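Local coordinates for protein metallophosphoesterase (Sphaerobacter thermophilus, PDB 3RQZ) that probably hydrolyses phosphoester bonds at a site that holds two zinc ions, at residues A[6-11]-A[204-209]; A[31-36]-A[113-118]; A[146-151]-A[185-190]; A[152-157]-A[169-174]. One frame throughout, in Å; residues are numbered along the deposited sequence.

Contact 1: A[6-11]-A[204-209]. With ZN (zinc ion), chain D.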
loop_
_atom_site.group_PDB
_atom_site.type_symbol
_atom_site.label_atom_id
_atom_site.label_comp_id
_atom_site.label_asym_id
_atom_site.label_seq_id
_atom_site.Cartn_x
_atom_site.Cartn_y
_atom_site.Cartn_z
ATOM N N ILE A 6 -10.685 6.336 -9.554
ATOM C CA ILE A 6 -9.817 6.538 -8.385
ATOM C C ILE A 6 -8.683 5.538 -8.346
ATOM O O ILE A 6 -8.922 4.335 -8.411
ATOM C CB ILE A 6 -10.603 6.411 -7.056
ATOM C CG1 ILE A 6 -11.722 7.448 -7.019
ATOM C CG2 ILE A 6 -9.645 6.544 -5.836
ATOM C CD1 ILE A 6 -12.691 7.256 -5.908
ATOM N N LEU A 7 -7.453 6.043 -8.262
ATOM C CA LEU A 7 -6.284 5.187 -8.136
ATOM C C LEU A 7 -6.060 4.836 -6.664
ATOM O O LEU A 7 -5.921 5.706 -5.842
ATOM C CB LEU A 7 -5.050 5.868 -8.771
ATOM C CG LEU A 7 -3.682 5.217 -8.502
ATOM C CD1 LEU A 7 -3.588 3.796 -9.092
ATOM C CD2 LEU A 7 -2.542 6.056 -9.051
ATOM N N ILE A 8 -6.027 3.553 -6.348
ATOM C CA ILE A 8 -5.758 3.107 -4.988
ATOM C C ILE A 8 -4.405 2.421 -4.938
ATOM O O ILE A 8 -4.166 1.457 -5.675
ATOM C CB ILE A 8 -6.867 2.156 -4.455
ATOM C CG1 ILE A 8 -8.250 2.848 -4.568
ATOM C CG2 ILE A 8 -6.539 1.720 -2.989
ATOM C CD1 ILE A 8 -9.411 2.024 -4.030
ATOM N N ILE A 9 -3.518 2.921 -4.075
ATOM C CA ILE A 9 -2.167 2.382 -3.960
ATOM C C ILE A 9 -1.812 2.106 -2.507
ATOM O O ILE A 9 -2.371 2.722 -1.569
ATOM C CB ILE A 9 -1.049 3.332 -4.593
ATOM C CG1 ILE A 9 -1.050 4.740 -3.930
ATOM C CG2 ILE A 9 -1.200 3.390 -6.129
ATOM C CD1 ILE A 9 0.045 5.693 -4.433
ATOM N N SER A 10 -0.878 1.191 -2.323
ATOM C CA SER A 10 -0.398 0.846 -1.003
ATOM C C SER A 10 1.038 0.368 -1.096
ATOM O O SER A 10 1.474 -0.131 -2.153
ATOM C CB SER A 10 -1.277 -0.252 -0.388
ATOM O OG SER A 10 -0.985 -0.432 0.988
ATOM N N ASP A 11 1.770 0.524 0.003
ATOM C CA ASP A 11 3.068 -0.123 0.167
ATOM C C ASP A 11 4.041 0.268 -0.946
ATOM O O ASP A 11 4.714 -0.569 -1.562
ATOM C CB ASP A 11 2.891 -1.659 0.343
ATOM C CG ASP A 11 2.018 -2.009 1.554
ATOM O OD1 ASP A 11 2.527 -1.945 2.703
ATOM O OD2 ASP A 11 0.814 -2.334 1.363
ATOM N N ALA A 204 -4.966 -0.789 -7.738
ATOM C CA ALA A 204 -6.344 -0.928 -8.208
ATOM C C ALA A 204 -6.921 0.388 -8.693
ATOM O O ALA A 204 -6.441 1.487 -8.323
ATOM C CB ALA A 204 -7.262 -1.569 -7.123
ATOM N N ILE A 205 -7.935 0.263 -9.546
ATOM C CA ILE A 205 -8.745 1.393 -9.971
ATOM C C ILE A 205 -10.173 1.175 -9.502
ATOM O O ILE A 205 -10.817 0.157 -9.843
ATOM C CB ILE A 205 -8.760 1.533 -11.513
ATOM C CG1 ILE A 205 -7.349 1.815 -12.039
ATOM C CG2 ILE A 205 -9.729 2.637 -11.934
ATOM C CD1 ILE A 205 -6.791 3.198 -11.652
ATOM N N PHE A 206 -10.681 2.145 -8.753
ATOM C CA PHE A 206 -12.019 2.056 -8.153
ATOM C C PHE A 206 -12.889 3.074 -8.869
ATOM O O PHE A 206 -12.500 4.250 -8.982
ATOM C CB PHE A 206 -11.898 2.341 -6.650
ATOM C CG PHE A 206 -13.205 2.362 -5.884
ATOM C CD1 PHE A 206 -14.264 1.507 -6.215
ATOM C CD2 PHE A 206 -13.358 3.232 -4.798
ATOM C CE1 PHE A 206 -15.499 1.544 -5.493
ATOM C CE2 PHE A 206 -14.590 3.286 -4.066
ATOM C CZ PHE A 206 -15.652 2.419 -4.413
ATOM N N GLU A 207 -14.034 2.609 -9.377
ATOM C CA GLU A 207 -15.029 3.457 -10.010
ATOM C C GLU A 207 -16.340 3.291 -9.248
ATOM O O GLU A 207 -17.147 2.412 -9.574
ATOM C CB GLU A 207 -15.224 3.064 -11.487
ATOM C CG GLU A 207 -13.986 3.325 -12.318
ATOM C CD GLU A 207 -14.030 2.638 -13.654
ATOM O OE1 GLU A 207 -13.828 1.413 -13.712
ATOM O OE2 GLU A 207 -14.265 3.323 -14.652
ATOM N N PRO A 208 -16.552 4.136 -8.229
ATOM C CA PRO A 208 -17.677 3.944 -7.336
ATOM C C PRO A 208 -19.016 4.036 -8.058
ATOM O O PRO A 208 -19.933 3.300 -7.703
ATOM C CB PRO A 208 -17.541 5.082 -6.303
ATOM C CG PRO A 208 -16.418 5.942 -6.761
ATOM C CD PRO A 208 -15.656 5.229 -7.807
ATOM N N ASP A 209 -19.131 4.904 -9.066
ATOM C CA ASP A 209 -20.409 5.063 -9.767
ATOM C C ASP A 209 -20.749 3.794 -10.557
ATOM O O ASP A 209 -21.921 3.466 -10.728
ATOM C CB ASP A 209 -20.407 6.290 -10.700
ATOM C CG ASP A 209 -21.748 6.474 -11.443
ATOM O OD1 ASP A 209 -22.711 6.984 -10.837
ATOM O OD2 ASP A 209 -21.846 6.093 -12.634
HETATM ZN ZN ZN D . 4.288 -2.666 3.738
HETATM O O HOH W 1 5.624 -4.081 5.228
#

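Contact 2: A[31-36]-A[113-118]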
loop_
_atom_site.group_PDB
_atom_site.type_symbol
_atom_site.label_atom_id
_atom_site.label_comp_id
_atom_site.label_asym_id
_atom_site.label_seq_id
_atom_site.Cartn_x
_atom_site.Cartn_y
_atom_site.Cartn_z
ATOM N N ASP A 31 -8.754 10.959 -8.455
ATOM C CA ASP A 31 -8.219 11.028 -7.089
ATOM C C ASP A 31 -7.285 9.841 -6.895
ATOM O O ASP A 31 -7.362 8.849 -7.619
ATOM C CB ASP A 31 -9.340 11.022 -6.023
ATOM C CG ASP A 31 -8.887 11.579 -4.649
ATOM O OD1 ASP A 31 -7.751 12.111 -4.506
ATOM O OD2 ASP A 31 -9.693 11.480 -3.687
ATOM N N ILE A 32 -6.368 9.980 -5.945
ATOM C CA ILE A 32 -5.401 8.940 -5.603
ATOM C C ILE A 32 -5.461 8.703 -4.088
ATOM O O ILE A 32 -5.417 9.662 -3.293
ATOM C CB ILE A 32 -3.999 9.344 -6.080
ATOM C CG1 ILE A 32 -3.971 9.382 -7.630
ATOM C CG2 ILE A 32 -2.894 8.414 -5.481
ATOM C CD1 ILE A 32 -2.772 10.132 -8.230
ATOM N N TRP A 33 -5.624 7.446 -3.682
ATOM C CA TRP A 33 -5.667 7.114 -2.257
ATOM C C TRP A 33 -4.467 6.269 -1.857
ATOM O O TRP A 33 -4.180 5.276 -2.516
ATOM C CB TRP A 33 -6.904 6.289 -1.895
ATOM C CG TRP A 33 -8.241 6.890 -2.174
ATOM C CD1 TRP A 33 -8.538 8.192 -2.515
ATOM C CD2 TRP A 33 -9.484 6.207 -2.076
ATOM N NE1 TRP A 33 -9.901 8.334 -2.663
ATOM C CE2 TRP A 33 -10.505 7.139 -2.382
ATOM C CE3 TRP A 33 -9.840 4.890 -1.757
ATOM C CZ2 TRP A 33 -11.867 6.788 -2.405
ATOM C CZ3 TRP A 33 -11.222 4.545 -1.766
ATOM C CH2 TRP A 33 -12.196 5.486 -2.103
ATOM N N SER A 34 -3.783 6.660 -0.782
ATOM C CA SER A 34 -2.631 5.912 -0.282
ATOM C C SER A 34 -2.985 5.168 1.004
ATOM O O SER A 34 -3.517 5.751 1.967
ATOM C CB SER A 34 -1.439 6.852 -0.045
ATOM O OG SER A 34 -0.383 6.201 0.692
ATOM N N LEU A 35 -2.684 3.874 1.024
ATOM C CA LEU A 35 -2.915 3.071 2.201
ATOM C C LEU A 35 -1.678 2.914 3.085
ATOM O O LEU A 35 -1.636 2.048 3.954
ATOM C CB LEU A 35 -3.490 1.700 1.779
ATOM C CG LEU A 35 -4.979 1.626 1.479
ATOM C CD1 LEU A 35 -5.461 2.731 0.531
ATOM C CD2 LEU A 35 -5.404 0.192 0.941
ATOM N N GLY A 36 -0.679 3.771 2.908
ATOM C CA GLY A 36 0.428 3.800 3.868
ATOM C C GLY A 36 1.606 2.948 3.463
ATOM O O GLY A 36 1.593 2.312 2.384
ATOM N N TRP A 113 -16.949 3.819 2.105
ATOM C CA TRP A 113 -15.661 3.139 2.312
ATOM C C TRP A 113 -14.921 3.454 3.592
ATOM O O TRP A 113 -15.015 4.539 4.110
ATOM C CB TRP A 113 -14.719 3.309 1.108
ATOM C CG TRP A 113 -14.652 4.695 0.575
ATOM C CD1 TRP A 113 -13.843 5.706 1.009
ATOM C CD2 TRP A 113 -15.424 5.227 -0.522
ATOM N NE1 TRP A 113 -14.072 6.852 0.251
ATOM C CE2 TRP A 113 -15.031 6.577 -0.696
ATOM C CE3 TRP A 113 -16.417 4.696 -1.356
ATOM C CZ2 TRP A 113 -15.595 7.409 -1.683
ATOM C CZ3 TRP A 113 -16.980 5.519 -2.346
ATOM C CH2 TRP A 113 -16.558 6.864 -2.499
ATOM N N THR A 114 -14.185 2.455 4.082
ATOM C CA THR A 114 -13.297 2.593 5.210
ATOM C C THR A 114 -11.942 2.225 4.645
ATOM O O THR A 114 -11.849 1.289 3.805
ATOM C CB THR A 114 -13.691 1.618 6.347
ATOM O OG1 THR A 114 -15.010 1.954 6.815
ATOM C CG2 THR A 114 -12.674 1.688 7.499
ATOM N N VAL A 115 -10.895 2.962 5.056
ATOM C CA VAL A 115 -9.541 2.710 4.537
ATOM C C VAL A 115 -8.545 2.677 5.708
ATOM O O VAL A 115 -8.524 3.609 6.543
ATOM C CB VAL A 115 -9.096 3.811 3.542
ATOM C CG1 VAL A 115 -7.615 3.506 3.051
ATOM C CG2 VAL A 115 -10.087 3.922 2.360
ATOM N N VAL A 116 -7.775 1.589 5.788
ATOM C CA VAL A 116 -6.746 1.377 6.805
ATOM C C VAL A 116 -5.552 0.685 6.132
ATOM O O VAL A 116 -5.646 0.138 5.023
ATOM C CB VAL A 116 -7.231 0.455 7.976
ATOM C CG1 VAL A 116 -8.306 1.167 8.848
ATOM C CG2 VAL A 116 -7.798 -0.896 7.417
ATOM N N HIS A 117 -4.412 0.710 6.807
ATOM C CA HIS A 117 -3.263 0.048 6.270
ATOM C C HIS A 117 -3.363 -1.467 6.443
ATOM O O HIS A 117 -3.016 -2.226 5.545
ATOM C CB HIS A 117 -2.002 0.541 6.988
ATOM C CG HIS A 117 -0.762 -0.127 6.494
ATOM N ND1 HIS A 117 -0.285 0.079 5.219
ATOM C CD2 HIS A 117 0.086 -1.008 7.084
ATOM C CE1 HIS A 117 0.808 -0.649 5.042
ATOM N NE2 HIS A 117 1.058 -1.312 6.162
ATOM N N GLY A 118 -3.770 -1.897 7.622
ATOM C CA GLY A 118 -3.724 -3.321 7.979
ATOM C C GLY A 118 -5.123 -3.907 8.084
ATOM O O GLY A 118 -5.584 -4.620 7.191
#

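Contact 3: A[146-151]-A[185-190]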
loop_
_atom_site.group_PDB
_atom_site.type_symbol
_atom_site.label_atom_id
_atom_site.label_comp_id
_atom_site.label_asym_id
_atom_site.label_seq_id
_atom_site.Cartn_x
_atom_site.Cartn_y
_atom_site.Cartn_z
ATOM N N CYS A 146 -14.247 -2.014 2.680
ATOM C CA CYS A 146 -12.996 -1.698 3.419
ATOM C C CYS A 146 -11.767 -1.999 2.567
ATOM O O CYS A 146 -11.609 -3.133 2.054
ATOM C CB CYS A 146 -12.894 -2.486 4.732
ATOM S SG CYS A 146 -11.524 -1.903 5.810
ATOM N N PHE A 147 -10.922 -0.987 2.390
ATOM C CA PHE A 147 -9.676 -1.114 1.641
ATOM C C PHE A 147 -8.530 -1.255 2.607
ATOM O O PHE A 147 -8.414 -0.474 3.569
ATOM C CB PHE A 147 -9.445 0.102 0.716
ATOM C CG PHE A 147 -10.448 0.187 -0.402
ATOM C CD1 PHE A 147 -10.282 -0.597 -1.553
ATOM C CD2 PHE A 147 -11.606 0.965 -0.270
ATOM C CE1 PHE A 147 -11.230 -0.540 -2.598
ATOM C CE2 PHE A 147 -12.546 1.042 -1.305
ATOM C CZ PHE A 147 -12.368 0.288 -2.468
ATOM N N VAL A 148 -7.693 -2.251 2.349
ATOM C CA VAL A 148 -6.560 -2.567 3.217
ATOM C C VAL A 148 -5.295 -2.833 2.392
ATOM O O VAL A 148 -5.395 -3.136 1.205
ATOM C CB VAL A 148 -6.863 -3.805 4.117
ATOM C CG1 VAL A 148 -8.153 -3.624 4.919
ATOM C CG2 VAL A 148 -6.942 -5.119 3.286
ATOM N N GLY A 149 -4.113 -2.722 3.013
ATOM C CA GLY A 149 -2.833 -3.067 2.358
ATOM C C GLY A 149 -2.054 -4.064 3.204
ATOM O O GLY A 149 -2.625 -5.092 3.650
ATOM N N HIS A 150 -0.754 -3.781 3.375
ATOM C CA HIS A 150 0.109 -4.412 4.409
ATOM C C HIS A 150 0.619 -5.820 4.027
ATOM O O HIS A 150 1.761 -6.180 4.322
ATOM C CB HIS A 150 -0.661 -4.414 5.758
ATOM C CG HIS A 150 0.160 -4.684 6.984
ATOM N ND1 HIS A 150 1.498 -4.373 7.105
ATOM C CD2 HIS A 150 -0.214 -5.198 8.182
ATOM C CE1 HIS A 150 1.918 -4.711 8.315
ATOM N NE2 HIS A 150 0.892 -5.196 8.994
ATOM N N THR A 151 -0.187 -6.616 3.347
ATOM C CA THR A 151 0.284 -7.940 2.952
ATOM C C THR A 151 1.159 -7.895 1.698
ATOM O O THR A 151 1.945 -8.805 1.458
ATOM C CB THR A 151 -0.906 -8.864 2.644
ATOM O OG1 THR A 151 -1.654 -8.262 1.577
ATOM C CG2 THR A 151 -1.817 -9.014 3.866
ATOM N N ILE A 185 -13.799 -6.740 1.485
ATOM C CA ILE A 185 -12.478 -6.266 1.945
ATOM C C ILE A 185 -11.615 -6.438 0.700
ATOM O O ILE A 185 -11.655 -7.501 0.092
ATOM C CB ILE A 185 -11.946 -7.101 3.152
ATOM C CG1 ILE A 185 -12.762 -6.824 4.428
ATOM C CG2 ILE A 185 -10.450 -6.838 3.403
ATOM C CD1 ILE A 185 -12.376 -7.720 5.634
ATOM N N ILE A 186 -10.875 -5.395 0.317
ATOM C CA ILE A 186 -10.165 -5.301 -0.961
ATOM C C ILE A 186 -8.779 -4.753 -0.703
ATOM O O ILE A 186 -8.654 -3.750 -0.007
ATOM C CB ILE A 186 -10.876 -4.264 -1.924
ATOM C CG1 ILE A 186 -12.332 -4.651 -2.237
ATOM C CG2 ILE A 186 -10.079 -4.050 -3.228
ATOM C CD1 ILE A 186 -12.444 -5.918 -2.927
ATOM N N ASN A 187 -7.749 -5.403 -1.277
ATOM C CA ASN A 187 -6.341 -5.015 -1.139
ATOM C C ASN A 187 -5.782 -4.771 -2.552
ATOM O O ASN A 187 -5.880 -5.644 -3.424
ATOM C CB ASN A 187 -5.552 -6.149 -0.400
ATOM C CG ASN A 187 -4.149 -5.739 0.032
ATOM O OD1 ASN A 187 -3.433 -5.014 -0.689
ATOM N ND2 ASN A 187 -3.714 -6.255 1.200
ATOM N N PRO A 188 -5.242 -3.564 -2.812
ATOM C CA PRO A 188 -4.673 -3.271 -4.132
ATOM C C PRO A 188 -3.288 -3.894 -4.386
ATOM O O PRO A 188 -2.719 -3.693 -5.474
ATOM C CB PRO A 188 -4.555 -1.747 -4.105
ATOM C CG PRO A 188 -4.203 -1.464 -2.644
ATOM C CD PRO A 188 -5.158 -2.397 -1.912
ATOM N N GLY A 189 -2.755 -4.632 -3.407
ATOM C CA GLY A 189 -1.368 -5.159 -3.493
ATOM C C GLY A 189 -0.376 -4.030 -3.209
ATOM O O GLY A 189 -0.774 -2.938 -2.770
ATOM N N ALA A 190 0.904 -4.275 -3.458
ATOM C CA ALA A 190 1.938 -3.265 -3.198
ATOM C C ALA A 190 2.433 -2.676 -4.482
ATOM O O ALA A 190 2.678 -3.401 -5.455
ATOM C CB ALA A 190 3.111 -3.840 -2.457
#

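Contact 4: A[152-157]-A[169-174]. With ZN (zinc ion), chain D.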
loop_
_atom_site.group_PDB
_atom_site.type_symbol
_atom_site.label_atom_id
_atom_site.label_comp_id
_atom_site.label_asym_id
_atom_site.label_seq_id
_atom_site.Cartn_x
_atom_site.Cartn_y
_atom_site.Cartn_z
ATOM N N HIS A 152 1.000 -6.851 0.885
ATOM C CA HIS A 152 1.715 -6.697 -0.413
ATOM C C HIS A 152 1.215 -7.702 -1.451
ATOM O O HIS A 152 1.936 -8.098 -2.417
ATOM C CB HIS A 152 3.238 -6.818 -0.261
ATOM C CG HIS A 152 3.850 -5.824 0.670
ATOM N ND1 HIS A 152 5.212 -5.616 0.728
ATOM C CD2 HIS A 152 3.306 -4.999 1.602
ATOM C CE1 HIS A 152 5.480 -4.706 1.650
ATOM N NE2 HIS A 152 4.346 -4.324 2.201
ATOM N N VAL A 153 -0.007 -8.169 -1.232
ATOM C CA VAL A 153 -0.630 -9.103 -2.169
ATOM C C VAL A 153 -2.039 -8.607 -2.465
ATOM O O VAL A 153 -2.824 -8.385 -1.536
ATOM C CB VAL A 153 -0.625 -10.558 -1.620
ATOM C CG1 VAL A 153 -1.315 -11.561 -2.628
ATOM C CG2 VAL A 153 0.834 -11.052 -1.322
ATOM N N PRO A 154 -2.374 -8.421 -3.755
ATOM C CA PRO A 154 -3.746 -8.005 -4.006
ATOM C C PRO A 154 -4.732 -9.113 -3.628
ATOM O O PRO A 154 -4.404 -10.300 -3.703
ATOM C CB PRO A 154 -3.767 -7.676 -5.515
ATOM C CG PRO A 154 -2.664 -8.487 -6.086
ATOM C CD PRO A 154 -1.597 -8.571 -5.001
ATOM N N LEU A 155 -5.935 -8.715 -3.217
ATOM C CA LEU A 155 -6.877 -9.625 -2.581
ATOM C C LEU A 155 -8.270 -9.005 -2.620
ATOM O O LEU A 155 -8.412 -7.774 -2.571
ATOM C CB LEU A 155 -6.469 -9.840 -1.102
ATOM C CG LEU A 155 -7.361 -10.677 -0.177
ATOM C CD1 LEU A 155 -6.541 -11.582 0.763
ATOM C CD2 LEU A 155 -8.320 -9.803 0.657
ATOM N N TYR A 156 -9.292 -9.858 -2.717
ATOM C CA TYR A 156 -10.646 -9.462 -2.402
ATOM C C TYR A 156 -11.413 -10.632 -1.782
ATOM O O TYR A 156 -11.212 -11.798 -2.145
ATOM C CB TYR A 156 -11.392 -8.864 -3.621
ATOM C CG TYR A 156 -11.638 -9.796 -4.798
ATOM C CD1 TYR A 156 -10.748 -9.830 -5.877
ATOM C CD2 TYR A 156 -12.771 -10.621 -4.842
ATOM C CE1 TYR A 156 -10.962 -10.682 -6.955
ATOM C CE2 TYR A 156 -13.018 -11.469 -5.931
ATOM C CZ TYR A 156 -12.108 -11.487 -6.983
ATOM O OH TYR A 156 -12.312 -12.313 -8.048
ATOM N N ILE A 157 -12.280 -10.315 -0.831
ATOM C CA ILE A 157 -13.190 -11.333 -0.270
ATOM C C ILE A 157 -14.530 -10.662 0.050
ATOM O O ILE A 157 -14.537 -9.543 0.530
ATOM C CB ILE A 157 -12.569 -12.000 0.986
ATOM C CG1 ILE A 157 -13.400 -13.203 1.442
ATOM C CG2 ILE A 157 -12.340 -10.945 2.131
ATOM C CD1 ILE A 157 -12.630 -14.122 2.444
ATOM N N HIS A 169 -9.780 -14.188 -2.735
ATOM C CA HIS A 169 -9.396 -14.336 -4.132
ATOM C C HIS A 169 -8.162 -13.503 -4.386
ATOM O O HIS A 169 -8.055 -12.400 -3.878
ATOM C CB HIS A 169 -10.532 -13.848 -5.043
ATOM C CG HIS A 169 -11.834 -14.554 -4.826
ATOM N ND1 HIS A 169 -12.263 -15.577 -5.640
ATOM C CD2 HIS A 169 -12.805 -14.381 -3.891
ATOM C CE1 HIS A 169 -13.439 -16.011 -5.217
ATOM N NE2 HIS A 169 -13.787 -15.308 -4.153
ATOM N N HIS A 170 -7.235 -14.039 -5.180
ATOM C CA HIS A 170 -6.080 -13.288 -5.643
ATOM C C HIS A 170 -6.373 -12.852 -7.076
ATOM O O HIS A 170 -6.336 -13.676 -7.987
ATOM C CB HIS A 170 -4.819 -14.176 -5.600
ATOM C CG HIS A 170 -3.593 -13.515 -6.159
ATOM N ND1 HIS A 170 -3.149 -13.739 -7.444
ATOM C CD2 HIS A 170 -2.707 -12.658 -5.602
ATOM C CE1 HIS A 170 -2.045 -13.043 -7.658
ATOM N NE2 HIS A 170 -1.760 -12.370 -6.558
ATOM N N PRO A 171 -6.688 -11.562 -7.290
ATOM C CA PRO A 171 -7.052 -11.123 -8.642
ATOM C C PRO A 171 -5.864 -11.145 -9.602
ATOM O O PRO A 171 -4.704 -10.927 -9.193
ATOM C CB PRO A 171 -7.528 -9.675 -8.430
ATOM C CG PRO A 171 -6.768 -9.221 -7.193
ATOM C CD PRO A 171 -6.618 -10.440 -6.326
ATOM N N ASN A 172 -6.159 -11.436 -10.862
ATOM C CA ASN A 172 -5.157 -11.428 -11.925
ATOM C C ASN A 172 -5.031 -10.013 -12.435
ATOM O O ASN A 172 -5.856 -9.154 -12.118
ATOM C CB ASN A 172 -5.620 -12.300 -13.104
ATOM C CG ASN A 172 -6.048 -13.697 -12.692
ATOM O OD1 ASN A 172 -7.166 -14.122 -13.017
ATOM N ND2 ASN A 172 -5.155 -14.441 -12.031
ATOM N N ASP A 173 -4.027 -9.785 -13.271
ATOM C CA ASP A 173 -3.861 -8.510 -13.966
ATOM C C ASP A 173 -5.079 -8.245 -14.855
ATOM O O ASP A 173 -5.411 -9.063 -15.709
ATOM C CB ASP A 173 -2.581 -8.517 -14.823
ATOM C CG ASP A 173 -2.342 -7.178 -15.501
ATOM O OD1 ASP A 173 -2.646 -6.138 -14.879
ATOM O OD2 ASP A 173 -1.886 -7.159 -16.661
ATOM N N GLY A 174 -5.756 -7.121 -14.638
ATOM C CA GLY A 174 -6.932 -6.769 -15.454
ATOM C C GLY A 174 -8.275 -7.262 -14.936
ATOM O O GLY A 174 -9.320 -7.002 -15.553
HETATM ZN ZN ZN D . 4.288 -2.666 3.738
HETATM O O HOH W 1 5.624 -4.081 5.228
#

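Contact 1: A[6-11]-A[204-209]
I6 and I8 of strand 6-9 pair antiparallel with F206 and A204 of strand 201-207 through four backbone hydrogen bonds. I6 N gives to F206 O at 2.8 Å, and F206 N returns to I6 O at the same length. Two residues on, I8 N reaches A204 O at 2.9 Å, while the return bond from A204 N to I8 O is longer, 3.2 Å. L7 and I205 form the non-hydrogen-bonded pair between them.

Apolar contacts lie on both faces of the sheet. On the face carrying I6, I8, A204 and F206, CD1 of I8 rests on CB of F206 at 3.6 Å; I8 CG1 stands anti to the carbonyl carbon (chi1 -55°) and the chain then runs on extended toward the phenylalanine. P208 lays CD over the centre of one face of the F206 ring, and its CG meets I6 CD1 at 4.0 Å, the two side chains roughly perpendicular. On the other face L7 and I205 meet CD1 to CD1 at 4.1 Å.

In segment 6-11, polar side chains begin beyond strand 6-9. D11 OD1 binds a zinc ion at 2.2 Å, beside H13, D37 and H152; OD2 takes the S10 hydroxyl from above the carboxylate plane and also H150 N. Main-chain bonds flanked by hydrocarbon thus make a buried strand pair, just beyond which a zinc-binding carboxylate is held through both oxygens.

Contact 2: A[31-36]-A[113-118]
W33 pushes the corner of its six-membered ring onto W113: CH2 stands above one face of the W113 indole, offset toward the rim, and W33 CH2 comes within 3.3 Å of NE1 of W113. The planes are inclined at 42°, an oblique meeting, and W113 reaches it with CG set between its backbone N and carbonyl carbon (chi1 45°). The W33 indole is also tethered in its own plane by a weak bond from NE1 to D31 OD2. A leucine in place of W113 is likely to leave CH2 of W33 without the flat surface it rests on and to open a gap between the sheets, where the F206 ring would also lose its edge-to-face mate.

L35 lies crosswise to V115 and is packed tightly, CD1 against CG1 of V115 at 3.4 Å. Its carbonyl is used as well: H117 ND1 donates to L35 O at 2.7 Å, with the oxygen almost in the imidazole plane, which helps to fix the rotation of that ring.

Strands 31-34 and 113-116 belong to different sheets, so these side chains fill the layer between two sheets. I6 and I8 of strand 6-9 and I59 of strand 59-60 adjoin W33, and H117 sits beside D11 and D37 at the metal site.

Contact 3: A[146-151]-A[185-190]
C146 O is gripped by two groups of strand 184-188: I186 N donates to C146 O at 2.9 Å, nearly along the C=O axis, and the CA-H of I185 adds a weaker contact. I186 O likewise takes an N-H and a CA-H: V148 N donates to I186 O at 3.0 Å, tilted from the carbonyl plane, and F147 CA approaches it too. These bonds tie strands 145-147 and 184-188 in parallel register.

Side chains close both faces of the pair. F147 runs alongside I186 in the same direction, with F147 ring atom CD1 at 3.7 Å from I186 CB; on the other face V148 CG2 meets I185 CG2 at 3.9 Å.

Past the paired residues N187 takes over. A chi1 of -169° carries the N187 amide toward residues 149-151. N187 OD1 accepts from G189 N at 2.8 Å, an Asx turn, while N187 ND2 lies 2.9 Å from G149 O. V148 O sits against the flank of this residue, near its CA and CG, and against CD of P188. T151 OG1 has its own partner in the nearby V153 N.

H150, whose CB leaves away from segment 185-190, shares a zinc ion, different from the one held by H152, with D37; its NE2 bonds to W125 O and its ring stacks on Y127. The N187 amide packs against the GHTH segment (149-152) typical of metallophosphoesterases while its OD1 closes the Asx turn, and the buried strand pair gives way directly to a polar, metal-binding turn.

Contact 4: A[152-157]-A[169-174]
Y156 turns its ring toward H169 by placing CG between its backbone N and carbonyl carbon (chi1 64°), and H169 answers with CG anti to its own carbonyl carbon (chi1 -58°). CB of H169 then lies over one face of the phenol, 3.6 Å from the Y156 ring centroid, a CH-pi contact. The imidazole runs on nearly parallel to the phenol, planes at 9°, but displaced, with little face-to-face overlap. P171 CB comes to the phenol in its plane, at 3.9 Å from CE1 of Y156.

Two backbone hydrogen bonds fasten the same residues: Y156 N to H169 O at 3.1 Å, and a straight one from H169 N to Y156 O at 2.8 Å. An alanine here in place of Y156 would remove the phenol, and would probably leave H169 CB and P171 without their shared packing surface and the E175 carboxylate without its hydroxyl partner.

Nearer the zinc site, V153 CG1 touches the edge of the H170 ring at CD2, 3.5 Å away, and P154 CB packs on P171 CG at 3.8 Å. D196 holds H170 NE2, and E161 holds H169 NE2.

The chain running into strand 154-158, an edge strand of its sheet, comes straight from the metal site: H152, which binds zinc through NE2 at 2.3 Å, completes the GHTH metal-binding motif of calcineurin-like phosphoesterases.

In the fold
Contacts 1 and 2 meet in one sheet, where strands 6-9 and 31-34 are neighbours, with centres about 9 Å apart; contacts 2, 3 and 4 share the other. Contact 3 is the bridge: its centre is about 8 Å from that of contact 2 and about 9 Å from that of contact 4, with H117 O and G149 N 2.8 Å apart on one side and N187 N and L155 O 2.8 Å apart on the other. Contacts 2 and 4 come no nearer than about 6 Å between nearest atoms. The two-zinc site gathers the ends: contact 1 supplies D11, contact 3 H150 and contact 4 H152, while contact 2 brings H117 alongside. Contacts 2, 3 and 4 all lie within the chain loop closed by contact 1.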